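Local coordinates for protein apolipophorin III (Locusta migratoria, PDB 1AEP) that helps load diacylglycerol into the hemolymph lipoprotein lipophorin by covering its expanding hydrophobic surface, supporting lipid transport during insect flight, at residues Lys60-Ala63 against Glu64-Gly68; Leu40-Glu43 against Gln44-Phe48; Gln120-Ala123 against Gln124-Ala128. All coordinates share one frame; numbering follows the deposited sequence.

In the fold
Following the chain from its N terminus, the three local contacts come in the order 2, 1, 3, and none nests within or crosses another. Contact 2 lies wholly within helix 36-63 and closes no loop; it bonds successive turns of a helix that packs against helices 94-121 and 131-154. Contact 1 ends that same helix and begins the link to helix 69-83, on the opposite side of the chain's centre, about 31 Å from contact 2 between centres. Contact 3 then leads helix 94-121 toward helix 131-154. It shares an end of the bundle with contact 1, their nearest atoms about 7 Å apart, and helix 69-83 is touched by both.

Contact 1. Residues Lys60-Ala63 against Glu64-Gly68; sequences KQEA and EKHQG
E62 meets two residues of the following turn at once, one with each carboxylate oxygen. OE2 of E62 accepts a hydrogen bond from NE2 of H66 at 3.1 Å, with an N-H...O angle of 164°. The oxygen lies close to the plane of the imidazole and at its edge, whereas the ring nitrogen stands above the plane of the carboxylate; the two planes are 39° apart. OE1 of E62 faces the ammonium group of K65, whose NZ lies 3.4 Å away in a long, weak salt bridge. One carboxylate thus binds H66 and, more loosely, K65, and its negative charge would be expected to favour the protonated form of the histidine.

The torsions explain this reach. The E62 side chain leaves with CG opposite the backbone N (chi1 -170°) and then bends at chi2, turning its carboxylate toward K65 and H66. K65 runs out extended beyond CG and crosses the side chains of E62 and Q61 at a slant, while its CB rests on one face of the H66 ring, near the rim.

Behind these side chains is the backbone at the end of helix 36-63. The amide N of K65 bonds to O of E62 at 2.7 Å, and N of H66 bonds to O of A63 at 3.2 Å, the latter closing a type I turn from A63 to H66. N of E64 makes weak bonds to O of K60 and O of Q61. Farther out, K60 and A63 reach N75, and E62 reaches L74, on helix 69-83. Here i to i+3 bonding replaces the regular helical pattern, a common way for an α-helix to finish, at a surface corner between two helices of the apolipophorin-III bundle.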
# COMPACT_ATOMS: atom_id res chain seq x y z
N LYS A 60 5.48 5.13 -12.65
CA LYS A 60 6.39 4.67 -13.67
C LYS A 60 6.42 5.73 -14.79
O LYS A 60 7.44 6.04 -15.38
CB LYS A 60 5.88 3.33 -14.21
CG LYS A 60 6.68 2.13 -13.73
CD LYS A 60 5.86 0.85 -13.68
CE LYS A 60 6.75 -0.37 -13.59
NZ LYS A 60 6.01 -1.63 -13.45
N GLN A 61 5.24 6.28 -15.04
CA GLN A 61 5.01 7.28 -16.08
C GLN A 61 5.73 8.57 -15.81
O GLN A 61 6.29 9.23 -16.69
CB GLN A 61 3.52 7.61 -16.05
CG GLN A 61 3.09 8.31 -17.33
CD GLN A 61 2.08 9.38 -17.05
OE1 GLN A 61 2.17 10.44 -17.64
NE2 GLN A 61 1.15 9.07 -16.13
N GLU A 62 5.70 8.91 -14.56
CA GLU A 62 6.36 10.09 -14.13
C GLU A 62 7.86 9.97 -14.36
O GLU A 62 8.52 10.87 -14.88
CB GLU A 62 6.07 10.23 -12.64
CG GLU A 62 6.50 11.60 -12.08
CD GLU A 62 5.77 12.72 -12.73
OE1 GLU A 62 4.70 12.59 -13.32
OE2 GLU A 62 6.41 13.86 -12.58
N ALA A 63 8.39 8.82 -13.95
CA ALA A 63 9.81 8.57 -14.06
C ALA A 63 10.29 8.82 -15.47
O ALA A 63 11.42 9.23 -15.70
CB ALA A 63 10.08 7.14 -13.63
N GLU A 64 9.42 8.53 -16.41
CA GLU A 64 9.73 8.67 -17.80
C GLU A 64 10.01 10.09 -18.17
O GLU A 64 10.59 10.35 -19.22
CB GLU A 64 8.51 8.30 -18.66
CG GLU A 64 8.52 6.88 -19.18
CD GLU A 64 9.88 6.29 -19.42
OE1 GLU A 64 10.66 7.06 -20.13
OE2 GLU A 64 10.19 5.15 -19.09
N LYS A 65 9.57 11.01 -17.33
CA LYS A 65 9.76 12.42 -17.65
C LYS A 65 11.00 13.06 -17.07
O LYS A 65 11.36 14.16 -17.47
CB LYS A 65 8.68 13.28 -17.09
CG LYS A 65 7.36 12.59 -17.06
CD LYS A 65 6.29 13.60 -16.76
CE LYS A 65 4.88 13.11 -17.06
NZ LYS A 65 3.85 13.89 -16.34
N HIS A 66 11.64 12.38 -16.14
CA HIS A 66 12.81 12.93 -15.52
C HIS A 66 14.09 12.24 -15.95
O HIS A 66 14.02 11.22 -16.63
CB HIS A 66 12.62 13.10 -14.02
CG HIS A 66 11.34 13.81 -13.84
ND1 HIS A 66 11.25 15.18 -13.97
CD2 HIS A 66 10.13 13.30 -13.62
CE1 HIS A 66 9.98 15.48 -13.77
NE2 HIS A 66 9.28 14.37 -13.56
N GLN A 67 15.22 12.83 -15.59
CA GLN A 67 16.51 12.29 -15.97
C GLN A 67 17.31 11.93 -14.76
O GLN A 67 17.01 12.35 -13.64
CB GLN A 67 17.38 13.38 -16.60
CG GLN A 67 17.53 13.28 -18.14
CD GLN A 67 16.23 13.69 -18.78
OE1 GLN A 67 15.72 13.11 -19.73
NE2 GLN A 67 15.69 14.83 -18.23
N GLY A 68 18.36 11.18 -14.98
CA GLY A 68 19.21 10.88 -13.84
C GLY A 68 18.78 9.66 -13.06
O GLY A 68 18.12 8.77 -13.57

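Contact 2. Residues Leu40-Glu43 against Gln44-Phe48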
# COMPACT_ATOMS: atom_id res chain seq x y z
N LEU A 40 -14.42 -12.38 1.97
CA LEU A 40 -14.33 -10.97 2.29
C LEU A 40 -12.89 -10.49 2.07
O LEU A 40 -12.58 -9.59 1.28
CB LEU A 40 -14.82 -10.75 3.75
CG LEU A 40 -14.18 -9.54 4.44
CD1 LEU A 40 -15.04 -8.30 4.25
CD2 LEU A 40 -13.97 -9.71 5.92
N LEU A 41 -11.98 -11.14 2.76
CA LEU A 41 -10.58 -10.85 2.66
C LEU A 41 -10.05 -10.86 1.22
O LEU A 41 -9.37 -9.93 0.77
CB LEU A 41 -9.91 -11.99 3.50
CG LEU A 41 -9.24 -11.45 4.74
CD1 LEU A 41 -10.13 -10.35 5.23
CD2 LEU A 41 -9.04 -12.51 5.77
N THR A 42 -10.33 -11.95 0.52
CA THR A 42 -9.82 -12.06 -0.81
C THR A 42 -10.19 -10.89 -1.64
O THR A 42 -9.40 -10.36 -2.41
CB THR A 42 -10.26 -13.31 -1.44
OG1 THR A 42 -9.64 -14.35 -0.72
CG2 THR A 42 -9.59 -13.26 -2.81
N GLU A 43 -11.43 -10.49 -1.41
CA GLU A 43 -11.99 -9.36 -2.10
C GLU A 43 -11.24 -8.10 -1.79
O GLU A 43 -10.75 -7.40 -2.67
CB GLU A 43 -13.43 -9.21 -1.62
CG GLU A 43 -14.20 -8.16 -2.41
CD GLU A 43 -15.68 -8.28 -2.22
OE1 GLU A 43 -16.30 -7.72 -1.34
OE2 GLU A 43 -16.26 -9.09 -3.12
N GLN A 44 -11.16 -7.82 -0.51
CA GLN A 44 -10.46 -6.64 -0.06
C GLN A 44 -9.03 -6.61 -0.56
O GLN A 44 -8.53 -5.58 -1.03
CB GLN A 44 -10.55 -6.67 1.46
CG GLN A 44 -12.00 -6.43 1.84
CD GLN A 44 -12.52 -5.25 1.05
OE1 GLN A 44 -11.96 -4.15 1.11
NE2 GLN A 44 -13.58 -5.47 0.28
N ALA A 45 -8.36 -7.73 -0.42
CA ALA A 45 -7.01 -7.80 -0.88
C ALA A 45 -6.94 -7.43 -2.35
O ALA A 45 -6.04 -6.75 -2.82
CB ALA A 45 -6.59 -9.22 -0.68
N ASN A 46 -7.93 -7.88 -3.10
CA ASN A 46 -7.91 -7.59 -4.49
C ASN A 46 -8.16 -6.14 -4.79
O ASN A 46 -7.61 -5.58 -5.72
CB ASN A 46 -8.79 -8.52 -5.29
CG ASN A 46 -8.10 -9.80 -5.72
OD1 ASN A 46 -6.90 -9.80 -6.13
ND2 ASN A 46 -8.83 -10.90 -5.66
N ALA A 47 -9.02 -5.54 -3.98
CA ALA A 47 -9.31 -4.13 -4.18
C ALA A 47 -8.07 -3.27 -3.96
O ALA A 47 -7.79 -2.33 -4.70
CB ALA A 47 -10.40 -3.79 -3.21
N PHE A 48 -7.32 -3.62 -2.92
CA PHE A 48 -6.12 -2.94 -2.56
C PHE A 48 -5.09 -3.07 -3.62
O PHE A 48 -4.52 -2.11 -4.15
CB PHE A 48 -5.62 -3.72 -1.34
CG PHE A 48 -4.54 -3.01 -0.61
CD1 PHE A 48 -4.79 -1.84 0.08
CD2 PHE A 48 -3.23 -3.49 -0.66
CE1 PHE A 48 -3.77 -1.14 0.73
CE2 PHE A 48 -2.20 -2.79 -0.04
CZ PHE A 48 -2.47 -1.61 0.64
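The carbonyl oxygen of E43 receives two backbone amides: A47 N bonds to E43 O at 2.9 Å, and N46 N adds a weak bond at a poor angle of 116°. The main bond is the i to i+4 one; N46 N, bonded chiefly to T42 O, gives E43 O only a weak second contact. The segment belongs to an amphipathic helix of the apolipophorin-III helix bundle, and regular i to i+4 bonds run through it: Q44 N to L40 O, A45 N to L41 O at 2.7 Å, and N46 N to T42 O.

The side chains sort themselves by helix face. L41, A45 and F48 reach L98, L101 and L105 of helix 94-121, and F48 also meets A144 and L148 of helix 131-154. E43 and A47 lie on the exposed side.

Q44 stands between these faces. With its CG opposite the carbonyl carbon (chi1 -68°), the chain starts back along the helix, CG resting 3.3 Å from L40 O and 4.3 Å from L40 CD1. A bend at chi2 then carries the amide across E43, its NE2 3.9 Å from E43 CG; amide and carboxylate planes are nearly perpendicular, 80° apart. Beyond the segment, Q44 touches L148 and OE1 makes a weak hydrogen bond to OG of S151. An alanine here is likely to leave the S151 hydroxyl without this weak partner and to open a gap beside L148 and L40.

One turn apart, T42 and N46 lie side by side and point the same way. The hydroxyl of T42 is engaged by the carbonyl oxygen of L38, while its methyl CG2 comes within 3.8 Å of N46 ND2.

Contact 3. Residues Gln120-Ala123 against Gln124-Ala128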
# COMPACT_ATOMS: atom_id res chain seq x y z
N GLN A 120 14.31 12.98 1.60
CA GLN A 120 14.65 13.87 2.69
C GLN A 120 16.15 14.08 2.83
O GLN A 120 16.62 15.17 3.12
CB GLN A 120 13.91 13.52 3.95
CG GLN A 120 12.65 14.44 3.97
CD GLN A 120 12.23 14.61 5.39
OE1 GLN A 120 11.55 15.58 5.74
NE2 GLN A 120 12.64 13.64 6.19
N ALA A 121 16.88 13.01 2.57
CA ALA A 121 18.32 12.99 2.64
C ALA A 121 19.04 13.64 1.48
O ALA A 121 20.27 13.80 1.53
CB ALA A 121 18.76 11.56 2.78
N SER A 122 18.29 14.02 0.44
CA SER A 122 18.83 14.67 -0.75
C SER A 122 18.91 16.19 -0.53
O SER A 122 17.92 16.90 -0.68
CB SER A 122 18.06 14.33 -2.01
OG SER A 122 18.40 15.24 -3.04
N ALA A 123 20.10 16.67 -0.16
CA ALA A 123 20.36 18.09 0.14
C ALA A 123 20.33 19.00 -1.08
O ALA A 123 20.11 20.22 -1.00
CB ALA A 123 21.67 18.19 0.86
N GLN A 124 20.59 18.36 -2.21
CA GLN A 124 20.61 18.97 -3.51
C GLN A 124 19.17 19.12 -3.99
O GLN A 124 18.90 19.68 -5.06
CB GLN A 124 21.49 17.97 -4.38
CG GLN A 124 21.26 16.42 -4.03
CD GLN A 124 22.25 15.50 -3.23
OE1 GLN A 124 22.92 15.85 -2.22
NE2 GLN A 124 22.28 14.23 -3.63
N GLU A 125 18.24 18.59 -3.17
CA GLU A 125 16.78 18.61 -3.41
C GLU A 125 16.39 17.91 -4.72
O GLU A 125 15.49 18.29 -5.45
CB GLU A 125 16.16 20.00 -3.19
CG GLU A 125 15.74 20.26 -1.72
CD GLU A 125 15.42 21.69 -1.44
OE1 GLU A 125 16.30 22.57 -1.36
OE2 GLU A 125 14.14 21.94 -1.30
N ALA A 126 17.14 16.85 -4.99
CA ALA A 126 16.98 16.08 -6.20
C ALA A 126 15.60 15.54 -6.48
O ALA A 126 15.22 15.33 -7.64
CB ALA A 126 17.93 14.91 -6.14
N TRP A 127 14.87 15.25 -5.42
CA TRP A 127 13.56 14.67 -5.56
C TRP A 127 12.47 15.67 -5.75
O TRP A 127 11.33 15.33 -6.01
CB TRP A 127 13.26 13.84 -4.31
CG TRP A 127 14.09 12.61 -4.30
CD1 TRP A 127 15.39 12.49 -3.89
CD2 TRP A 127 13.65 11.34 -4.76
NE1 TRP A 127 15.81 11.21 -4.10
CE2 TRP A 127 14.75 10.49 -4.66
CE3 TRP A 127 12.44 10.89 -5.32
CZ2 TRP A 127 14.65 9.17 -5.09
CZ3 TRP A 127 12.34 9.59 -5.72
CH2 TRP A 127 13.44 8.74 -5.60
N ALA A 128 12.81 16.92 -5.54
CA ALA A 128 11.83 17.97 -5.67
C ALA A 128 10.96 17.89 -6.91
O ALA A 128 9.76 18.17 -6.92
CB ALA A 128 12.58 19.27 -5.75
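S122 turns its side chain in among three residues that follow it, and each meets it differently. Its CB lies at the edge of the W127 indole, in the ring plane, 3.7 Å from CD1, so the ring presents its rim and not a face. Its OG accepts a hydrogen bond from the backbone N of A126 at 2.8 Å and also lies against the methyl CB of that alanine. The third neighbour is Q124, whose CG comes to 3.2 Å from OG of S122.

Torsions settle these approaches. In S122 the hydroxyl stands opposite the backbone N (chi1 165°) and beside the carbonyl carbon, which points OG at the amide of A126. Q124 takes the less usual position with CG between its own backbone N and carbonyl carbon (chi1 38°); a bend at chi2 then lays its amide beside A123, with OE1 4.1 Å from A123 CB.

The backbone supplies the frame. N of E125 bonds to O of S122 at 3.0 Å, closing one type I turn, and N of A128 bonds to O of E125 at the same length, closing the next. E125, shared by both turns, has a left-handed conformation with a positive phi, so the chain changes course there. Outward from the serine, A126 touches V70 of helix 69-83. Two successive type I turns that share E125, with an amide-to-serine hydrogen bond across them and the buried W127 packed on V70 and Q73 of helix 69-83, make up the first part of the interhelical connection of a helix bundle, leading from helix 94-121 toward helix 131-154.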